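Local coordinates for fibronectin-binding protein BBK32 (Borrelia burgdorferi, PDB 6N1L) that binds fibronectin and the complement protease C1r, and through its complement inhibitory domain probably blocks the classical pathway for the Lyme disease spirochete, at residues 10-15 and 84-89; 34-39 and 62-67; 110-115 and 127-132. One frame throughout, in Å; residues are numbered along the deposited sequence.

Overall arrangement
The chain is almost wholly helical, and the three contacts join its helices at separate points along an elongated bundle. Contacts 1 and 2 both join helix 9-44 to helix 66-87 or the residues at its ends; they lie on opposite sides of the chain's centre, with centres 35 Å apart, and contact 2 is nested inside the loop that contact 1 closes. Contact 3 follows both in sequence and pairs helix 93-117 with helix 122-147. Its centre is 16 Å from that of contact 2, which it touches where Tyr34 packs on Val130, and 26 Å from that of contact 1. The two helix pairs pack side by side in one all-helical domain, the complement inhibitory domain of BBK32.

Contact 1 (10-15 and 84-89); sequences QSYLEG and VKTAAN
Tyr12 reaches from helix 9-44 to the end of helix 66-87, where it meets Thr86 and Asn89. Its CB starts beside the threonine methyl, Tyr12 CB lying 4.0 Å from Thr86 CG2. With CG anti to the carbonyl carbon (chi1 -62°), the ring is carried past Thr86 and brought against Asn89. CD1 still touches the Thr86 methyl, which approaches the ring obliquely, while CD2 and CE2 lie against Asn89 CB, with Tyr12 CE2 to Asn89 CB at 3.8 Å. Asn89 CB stands over the ring face in a CH-pi contact, 3.9 Å from the Tyr12 centroid and 15° off its normal. Farther out, Tyr12 CE1 lies 3.8 Å from Asn89 ND2 and CZ meets Asn89 CG, because the amide is stacked on the ring with the two planes 10° apart. At the tip, Tyr12 OH is 4.1 Å from Asn89 OD1.

Asparagine suits this place because its flat amide can cover an aromatic face and still bind the backbone. Asn89 ND2 donates to Thr86 O at 3.2 Å, which restrains the amide beside the ring; the backbone N of Asn89 reaches the same oxygen from the same face of its carbonyl plane and holds the turn. Threonine offers two different branches: its OG1 bonds back to Val82 O within its own helix, leaving the CG2 methyl to pack with Thr86 CG2 3.4 Å from Tyr12 O. Near this end of the bundle, Phe90 in the following loop packs on Tyr12 and Leu13, Thr86 and Ala87 lean on Val16 of helix 9-44, and helix 93-117 borders helix 66-87 through Val84 and Ala87.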
loop_
_atom_site.group_PDB
_atom_site.type_symbol
_atom_site.label_atom_id
_atom_site.label_comp_id
_atom_site.label_asym_id
_atom_site.label_seq_id
_atom_site.Cartn_x
_atom_site.Cartn_y
_atom_site.Cartn_z
ATOM N N GLN A 10 19.096 9.756 17.109
ATOM C CA GLN A 10 17.726 9.463 17.518
ATOM C C GLN A 10 16.723 10.026 16.525
ATOM O O GLN A 10 15.711 9.380 16.222
ATOM C CB GLN A 10 17.460 10.026 18.915
ATOM C CG GLN A 10 17.489 8.980 20.009
ATOM C CD GLN A 10 16.649 7.765 19.667
ATOM O OE1 GLN A 10 15.476 7.888 19.302
ATOM N NE2 GLN A 10 17.246 6.582 19.778
ATOM N N SER A 11 16.981 11.228 16.003
ATOM C CA SER A 11 16.041 11.824 15.061
ATOM C C SER A 11 15.977 11.037 13.755
ATOM O O SER A 11 14.941 11.048 13.079
ATOM C CB SER A 11 16.408 13.284 14.795
ATOM O OG SER A 11 17.363 13.410 13.760
ATOM N N TYR A 12 17.064 10.355 13.382
ATOM C CA TYR A 12 17.002 9.428 12.255
ATOM C C TYR A 12 16.069 8.264 12.560
ATOM O O TYR A 12 15.206 7.913 11.744
ATOM C CB TYR A 12 18.399 8.906 11.913
ATOM C CG TYR A 12 19.391 9.966 11.482
ATOM C CD1 TYR A 12 19.010 11.011 10.653
ATOM C CD2 TYR A 12 20.718 9.913 11.905
ATOM C CE1 TYR A 12 19.921 11.980 10.257
ATOM C CE2 TYR A 12 21.635 10.880 11.518
ATOM C CZ TYR A 12 21.230 11.909 10.693
ATOM O OH TYR A 12 22.137 12.872 10.301
ATOM N N LEU A 13 16.234 7.646 13.732
ATOM C CA LEU A 13 15.381 6.523 14.104
ATOM C C LEU A 13 13.920 6.950 14.202
ATOM O O LEU A 13 13.019 6.213 13.782
ATOM C CB LEU A 13 15.865 5.917 15.422
ATOM C CG LEU A 13 17.223 5.209 15.374
ATOM C CD1 LEU A 13 17.843 5.122 16.759
ATOM C CD2 LEU A 13 17.087 3.824 14.757
ATOM N N GLU A 14 13.671 8.151 14.733
ATOM C CA GLU A 14 12.311 8.675 14.816
ATOM C C GLU A 14 11.730 8.923 13.429
ATOM O O GLU A 14 10.573 8.580 13.156
ATOM C CB GLU A 14 12.298 9.967 15.636
ATOM C CG GLU A 14 12.495 9.770 17.132
ATOM C CD GLU A 14 11.866 8.484 17.637
ATOM O OE1 GLU A 14 12.605 7.489 17.809
ATOM O OE2 GLU A 14 10.635 8.469 17.864
ATOM N N GLY A 15 12.517 9.546 12.548
ATOM C CA GLY A 15 12.056 9.790 11.190
ATOM C C GLY A 15 11.708 8.512 10.446
ATOM O O GLY A 15 10.706 8.455 9.731
ATOM N N VAL A 84 14.152 5.324 3.371
ATOM C CA VAL A 84 15.431 4.821 2.876
ATOM C C VAL A 84 16.494 5.912 2.953
ATOM O O VAL A 84 17.623 5.670 3.396
ATOM C CB VAL A 84 15.275 4.277 1.443
ATOM C CG1 VAL A 84 16.637 4.038 0.795
ATOM C CG2 VAL A 84 14.449 2.990 1.456
ATOM N N LYS A 85 16.144 7.135 2.537
ATOM C CA LYS A 85 17.111 8.228 2.611
ATOM C C LYS A 85 17.578 8.453 4.045
ATOM O O LYS A 85 18.782 8.634 4.303
ATOM C CB LYS A 85 16.500 9.510 2.031
ATOM C CG LYS A 85 16.432 9.520 0.509
ATOM C CD LYS A 85 15.353 10.473 -0.032
ATOM C CE LYS A 85 14.560 9.810 -1.171
ATOM N NZ LYS A 85 14.392 10.683 -2.374
ATOM N N THR A 86 16.639 8.427 4.994
ATOM C CA THR A 86 16.984 8.624 6.397
ATOM C C THR A 86 17.764 7.437 6.942
ATOM O O THR A 86 18.773 7.611 7.642
ATOM C CB THR A 86 15.717 8.858 7.216
ATOM O OG1 THR A 86 15.018 9.987 6.690
ATOM C CG2 THR A 86 16.068 9.142 8.678
ATOM N N ALA A 87 17.339 6.217 6.608
ATOM C CA ALA A 87 18.034 5.039 7.115
ATOM C C ALA A 87 19.436 4.878 6.544
ATOM O O ALA A 87 20.221 4.088 7.086
ATOM C CB ALA A 87 17.224 3.772 6.825
ATOM N N ALA A 88 19.770 5.570 5.452
ATOM C CA ALA A 88 21.125 5.457 4.929
ATOM C C ALA A 88 22.159 6.036 5.887
ATOM O O ALA A 88 23.354 5.797 5.683
ATOM C CB ALA A 88 21.241 6.147 3.569
ATOM N N ASN A 89 21.725 6.775 6.912
ATOM C CA ASN A 89 22.598 7.272 7.973
ATOM C C ASN A 89 22.836 6.243 9.076
ATOM O O ASN A 89 23.692 6.471 9.946
ATOM C CB ASN A 89 22.009 8.558 8.579
ATOM C CG ASN A 89 21.950 9.706 7.577
ATOM O OD1 ASN A 89 22.974 10.291 7.217
ATOM N ND2 ASN A 89 20.749 10.023 7.116
#

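Contact 2 (34-39 and 62-67); sequences YTLFST and AKFTKE
Phe64 lays its ring over Phe37 in an offset stack, with the Phe37 and Phe64 centroids 4.7 Å apart and the planes 23° from parallel. The side chains slide past each other in opposite directions, so each ring has the other's CB over its centre: Phe37 CB is 3.9 Å from the Phe64 centroid, and Phe64 CB is 4.2 Å from the Phe37 centroid. The nearest approach is Phe37 CD1 to Phe64 CD1, at 3.5 Å. Phe37 takes this place with CG anti to its own N (chi1 -170°), while Phe64 CZ runs on over the helix backbone to 3.6 Å from Phe37 N. Leu36 meets the Phe64 edge in plane, Leu36 CG lying 3.9 Å from Phe64 CZ. Aromatic and branched aliphatic groups suit this seam because broad apolar surfaces meet there. Phe37 also packs edge-to-face with Tyr123, and both phenylalanines touch Leu122, which brings in helix 122-147. Just after Phe64, Thr65 is the N-cap of helix 66-87, its OG1 accepting from Asp68 N. A loop-borne phenylalanine is thus stacked on helix 9-44 directly before the N-cap of the next long helix, within an all-helical bundle.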
loop_
_atom_site.group_PDB
_atom_site.type_symbol
_atom_site.label_atom_id
_atom_site.label_comp_id
_atom_site.label_asym_id
_atom_site.label_seq_id
_atom_site.Cartn_x
_atom_site.Cartn_y
_atom_site.Cartn_z
ATOM N N TYR A 34 -9.719 -1.847 -1.800
ATOM C CA TYR A 34 -9.972 -3.084 -2.523
ATOM C C TYR A 34 -11.142 -3.857 -1.916
ATOM O O TYR A 34 -12.016 -4.333 -2.646
ATOM C CB TYR A 34 -8.703 -3.926 -2.520
ATOM C CG TYR A 34 -8.921 -5.352 -2.941
ATOM C CD1 TYR A 34 -9.180 -5.673 -4.262
ATOM C CD2 TYR A 34 -8.840 -6.381 -2.007
ATOM C CE1 TYR A 34 -9.376 -7.004 -4.650
ATOM C CE2 TYR A 34 -9.029 -7.701 -2.382
ATOM C CZ TYR A 34 -9.293 -8.003 -3.698
ATOM O OH TYR A 34 -9.481 -9.319 -4.063
ATOM N N THR A 35 -11.197 -3.955 -0.587
ATOM C CA THR A 35 -12.279 -4.713 0.047
ATOM C C THR A 35 -13.633 -4.088 -0.263
ATOM O O THR A 35 -14.591 -4.781 -0.644
ATOM C CB THR A 35 -12.051 -4.769 1.554
ATOM O OG1 THR A 35 -10.854 -5.528 1.816
ATOM C CG2 THR A 35 -13.233 -5.436 2.252
ATOM N N LEU A 36 -13.712 -2.765 -0.142
ATOM C CA LEU A 36 -14.953 -2.048 -0.417
ATOM C C LEU A 36 -15.355 -2.179 -1.881
ATOM O O LEU A 36 -16.524 -2.455 -2.190
ATOM C CB LEU A 36 -14.798 -0.579 -0.013
ATOM C CG LEU A 36 -16.107 0.228 -0.056
ATOM C CD1 LEU A 36 -17.052 -0.335 0.959
ATOM C CD2 LEU A 36 -15.816 1.706 0.251
ATOM N N PHE A 37 -14.405 -1.963 -2.801
ATOM C CA PHE A 37 -14.653 -2.137 -4.230
ATOM C C PHE A 37 -15.227 -3.524 -4.501
ATOM O O PHE A 37 -16.261 -3.667 -5.166
ATOM C CB PHE A 37 -13.330 -1.908 -4.977
ATOM C CG PHE A 37 -13.424 -1.819 -6.476
ATOM C CD1 PHE A 37 -14.617 -1.599 -7.134
ATOM C CD2 PHE A 37 -12.269 -1.940 -7.233
ATOM C CE1 PHE A 37 -14.652 -1.516 -8.510
ATOM C CE2 PHE A 37 -12.300 -1.858 -8.608
ATOM C CZ PHE A 37 -13.494 -1.640 -9.249
ATOM N N SER A 38 -14.587 -4.558 -3.933
ATOM C CA SER A 38 -15.054 -5.934 -4.107
ATOM C C SER A 38 -16.512 -6.109 -3.698
ATOM O O SER A 38 -17.287 -6.762 -4.411
ATOM C CB SER A 38 -14.170 -6.894 -3.308
ATOM O OG SER A 38 -12.841 -6.870 -3.791
ATOM N N THR A 39 -16.914 -5.522 -2.567
ATOM C CA THR A 39 -18.293 -5.691 -2.115
ATOM C C THR A 39 -19.291 -5.012 -3.050
ATOM O O THR A 39 -20.400 -5.526 -3.230
ATOM C CB THR A 39 -18.489 -5.187 -0.680
ATOM O OG1 THR A 39 -18.356 -3.760 -0.600
ATOM C CG2 THR A 39 -17.491 -5.853 0.263
ATOM N N ALA A 62 -18.547 2.137 -9.936
ATOM C CA ALA A 62 -17.979 2.980 -10.979
ATOM C C ALA A 62 -17.240 4.198 -10.435
ATOM O O ALA A 62 -16.566 4.883 -11.210
ATOM C CB ALA A 62 -19.080 3.453 -11.937
ATOM N N LYS A 63 -17.352 4.491 -9.144
ATOM C CA LYS A 63 -16.713 5.680 -8.598
ATOM C C LYS A 63 -15.278 5.424 -8.150
ATOM O O LYS A 63 -14.554 6.383 -7.867
ATOM C CB LYS A 63 -17.538 6.240 -7.438
ATOM C CG LYS A 63 -18.845 6.905 -7.876
ATOM C CD LYS A 63 -19.574 7.490 -6.681
ATOM C CE LYS A 63 -21.072 7.577 -6.931
ATOM N NZ LYS A 63 -21.804 8.170 -5.769
ATOM N N PHE A 64 -14.845 4.170 -8.102
ATOM C CA PHE A 64 -13.447 3.876 -7.795
ATOM C C PHE A 64 -12.574 4.203 -9.005
ATOM O O PHE A 64 -12.896 3.818 -10.134
ATOM C CB PHE A 64 -13.301 2.400 -7.398
ATOM C CG PHE A 64 -13.966 2.056 -6.094
ATOM C CD1 PHE A 64 -15.310 1.699 -6.047
ATOM C CD2 PHE A 64 -13.257 2.122 -4.895
ATOM C CE1 PHE A 64 -15.919 1.398 -4.842
ATOM C CE2 PHE A 64 -13.864 1.826 -3.681
ATOM C CZ PHE A 64 -15.206 1.469 -3.653
ATOM N N THR A 65 -11.450 4.897 -8.773
ATOM C CA THR A 65 -10.605 5.364 -9.868
ATOM C C THR A 65 -9.212 4.750 -9.808
ATOM O O THR A 65 -8.668 4.485 -8.729
ATOM C CB THR A 65 -10.468 6.898 -9.870
ATOM O OG1 THR A 65 -9.798 7.345 -8.681
ATOM C CG2 THR A 65 -11.839 7.558 -9.932
ATOM N N LYS A 66 -8.639 4.537 -10.995
ATOM C CA LYS A 66 -7.227 4.188 -11.091
ATOM C C LYS A 66 -6.344 5.326 -10.606
ATOM O O LYS A 66 -5.268 5.080 -10.044
ATOM C CB LYS A 66 -6.872 3.815 -12.528
ATOM C CG LYS A 66 -5.407 3.447 -12.711
ATOM C CD LYS A 66 -5.194 2.736 -14.011
ATOM C CE LYS A 66 -4.408 1.472 -13.788
ATOM N NZ LYS A 66 -4.546 0.542 -14.925
ATOM N N GLU A 67 -6.779 6.575 -10.819
ATOM C CA GLU A 67 -6.048 7.723 -10.292
ATOM C C GLU A 67 -5.886 7.631 -8.780
ATOM O O GLU A 67 -4.805 7.910 -8.246
ATOM C CB GLU A 67 -6.766 9.020 -10.674
ATOM C CG GLU A 67 -6.620 9.409 -12.146
ATOM C CD GLU A 67 -7.662 8.758 -13.055
ATOM O OE1 GLU A 67 -8.410 7.864 -12.594
ATOM O OE2 GLU A 67 -7.733 9.149 -14.242
#

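Contact 3 (110-115 and 127-132); sequences KTLIAK and KAIVTS
Leu112 sets its CD2 methyl against both Ile129 CG2 and Ser132 CB, on residues one turn apart in helix 122-147. The contact begins at its CB, Leu112 CB lying 3.8 Å from Ile129 CG2. With CG beside the backbone N (chi1 -60°), the two methyls then divide the work. Leu112 CD2 is 3.7 Å from Ile129 CG2 and equally close to Ser132 CB; across the two segments CD1 lies nearest the serine, with Leu112 CD1 to Ser132 CB at 3.8 Å. Leucine suits this spot because its forked end can touch two neighbours at once, and it reaches Ile133 and Met136 of the same helix as well. Serine suits its place because its small side chain lets the fork come close, while its OG makes a weak hydrogen bond to Glu108 OE2. Ile129 bends back from the contact beyond its methyl: CG1 sits between the backbone N and the carbonyl carbon (chi1 56°), leaving CG2 to face Leu112. The helix is kinked here, the N atoms of Thr131 and Ser132 lacking bonds to the preceding turn.

The two segments run antiparallel as part of an all-helical bundle, with axes 9.7 Å apart and an angle of 162° between their directions. This pair forms a helical hairpin, its two helices linked by a short connection. Helix 66-87 adjoins through Phe73, which touches Leu112. Ile113 points its first bond away from 127-132, and its side chain packs on Phe73 and Leu77.

Lys115, one turn after Leu112, lays its extended aliphatic chain beside Ala128, with Lys115 CD 4.5 Å from Ala128 O, a loose approach at the partly exposed margin.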
loop_
_atom_site.group_PDB
_atom_site.type_symbol
_atom_site.label_atom_id
_atom_site.label_comp_id
_atom_site.label_asym_id
_atom_site.label_seq_id
_atom_site.Cartn_x
_atom_site.Cartn_y
_atom_site.Cartn_z
ATOM N N LYS A 110 8.095 -0.070 -6.711
ATOM C CA LYS A 110 8.225 0.383 -8.089
ATOM C C LYS A 110 7.721 -0.673 -9.061
ATOM O O LYS A 110 7.081 -0.343 -10.068
ATOM C CB LYS A 110 9.676 0.761 -8.380
ATOM C CG LYS A 110 10.078 2.080 -7.716
ATOM C CD LYS A 110 11.537 2.416 -7.990
ATOM C CE LYS A 110 12.010 3.522 -7.060
ATOM N NZ LYS A 110 13.478 3.431 -6.801
ATOM N N THR A 111 7.965 -1.950 -8.756
ATOM C CA THR A 111 7.465 -3.033 -9.601
ATOM C C THR A 111 5.941 -3.078 -9.602
ATOM O O THR A 111 5.314 -3.302 -10.646
ATOM C CB THR A 111 8.038 -4.369 -9.130
ATOM O OG1 THR A 111 9.461 -4.347 -9.267
ATOM C CG2 THR A 111 7.490 -5.521 -9.961
ATOM N N LEU A 112 5.328 -2.859 -8.440
ATOM C CA LEU A 112 3.868 -2.838 -8.357
ATOM C C LEU A 112 3.278 -1.657 -9.114
ATOM O O LEU A 112 2.224 -1.784 -9.748
ATOM C CB LEU A 112 3.435 -2.804 -6.890
ATOM C CG LEU A 112 3.884 -3.989 -6.029
ATOM C CD1 LEU A 112 3.339 -3.833 -4.603
ATOM C CD2 LEU A 112 3.423 -5.310 -6.638
ATOM N N ILE A 113 3.918 -0.486 -9.037
ATOM C CA ILE A 113 3.410 0.676 -9.759
ATOM C C ILE A 113 3.459 0.420 -11.258
ATOM O O ILE A 113 2.569 0.845 -12.008
ATOM C CB ILE A 113 4.208 1.933 -9.362
ATOM C CG1 ILE A 113 3.818 2.360 -7.948
ATOM C CG2 ILE A 113 3.984 3.071 -10.360
ATOM C CD1 ILE A 113 4.763 3.375 -7.304
ATOM N N ALA A 114 4.482 -0.310 -11.707
ATOM C CA ALA A 114 4.573 -0.704 -13.108
ATOM C C ALA A 114 3.502 -1.728 -13.466
ATOM O O ALA A 114 2.931 -1.670 -14.563
ATOM C CB ALA A 114 5.969 -1.254 -13.405
ATOM N N LYS A 115 3.220 -2.676 -12.560
ATOM C CA LYS A 115 2.170 -3.665 -12.805
ATOM C C LYS A 115 0.806 -3.000 -12.925
ATOM O O LYS A 115 -0.011 -3.397 -13.763
ATOM C CB LYS A 115 2.141 -4.714 -11.690
ATOM C CG LYS A 115 3.206 -5.784 -11.786
ATOM C CD LYS A 115 3.090 -6.778 -10.636
ATOM C CE LYS A 115 4.130 -7.875 -10.750
ATOM N NZ LYS A 115 4.130 -8.745 -9.548
ATOM N N LYS A 127 -6.240 -6.606 -8.032
ATOM C CA LYS A 127 -5.925 -8.024 -7.881
ATOM C C LYS A 127 -4.449 -8.313 -8.129
ATOM O O LYS A 127 -3.873 -9.204 -7.496
ATOM C CB LYS A 127 -6.793 -8.864 -8.826
ATOM C CG LYS A 127 -8.051 -9.406 -8.176
ATOM C CD LYS A 127 -8.510 -10.681 -8.875
ATOM C CE LYS A 127 -9.042 -10.387 -10.275
ATOM N NZ LYS A 127 -8.946 -11.578 -11.183
ATOM N N ALA A 128 -3.815 -7.564 -9.026
ATOM C CA ALA A 128 -2.399 -7.771 -9.283
ATOM C C ALA A 128 -1.505 -7.422 -8.092
ATOM O O ALA A 128 -0.371 -7.910 -8.036
ATOM C CB ALA A 128 -1.976 -6.959 -10.507
ATOM N N ILE A 129 -1.951 -6.588 -7.147
ATOM C CA ILE A 129 -1.036 -6.089 -6.128
ATOM C C ILE A 129 -1.435 -6.433 -4.703
ATOM O O ILE A 129 -0.662 -6.168 -3.782
ATOM C CB ILE A 129 -0.794 -4.565 -6.263
ATOM C CG1 ILE A 129 -2.094 -3.751 -6.219
ATOM C CG2 ILE A 129 -0.047 -4.277 -7.569
ATOM C CD1 ILE A 129 -2.583 -3.414 -4.833
ATOM N N VAL A 130 -2.608 -7.043 -4.476
ATOM C CA VAL A 130 -3.091 -7.182 -3.101
ATOM C C VAL A 130 -2.197 -8.115 -2.279
ATOM O O VAL A 130 -1.848 -7.806 -1.134
ATOM C CB VAL A 130 -4.560 -7.635 -3.072
ATOM C CG1 VAL A 130 -4.917 -8.132 -1.674
ATOM C CG2 VAL A 130 -5.428 -6.452 -3.419
ATOM N N THR A 131 -1.810 -9.268 -2.842
ATOM C CA THR A 131 -0.936 -10.161 -2.089
ATOM C C THR A 131 0.379 -9.483 -1.739
ATOM O O THR A 131 0.837 -9.560 -0.594
ATOM C CB THR A 131 -0.677 -11.453 -2.873
ATOM O OG1 THR A 131 -1.877 -12.221 -2.903
ATOM C CG2 THR A 131 0.404 -12.275 -2.199
ATOM N N SER A 132 0.979 -8.772 -2.704
ATOM C CA SER A 132 2.271 -8.131 -2.473
ATOM C C SER A 132 2.197 -7.073 -1.380
ATOM O O SER A 132 3.092 -6.990 -0.528
ATOM C CB SER A 132 2.796 -7.515 -3.772
ATOM O OG SER A 132 3.081 -8.533 -4.727
#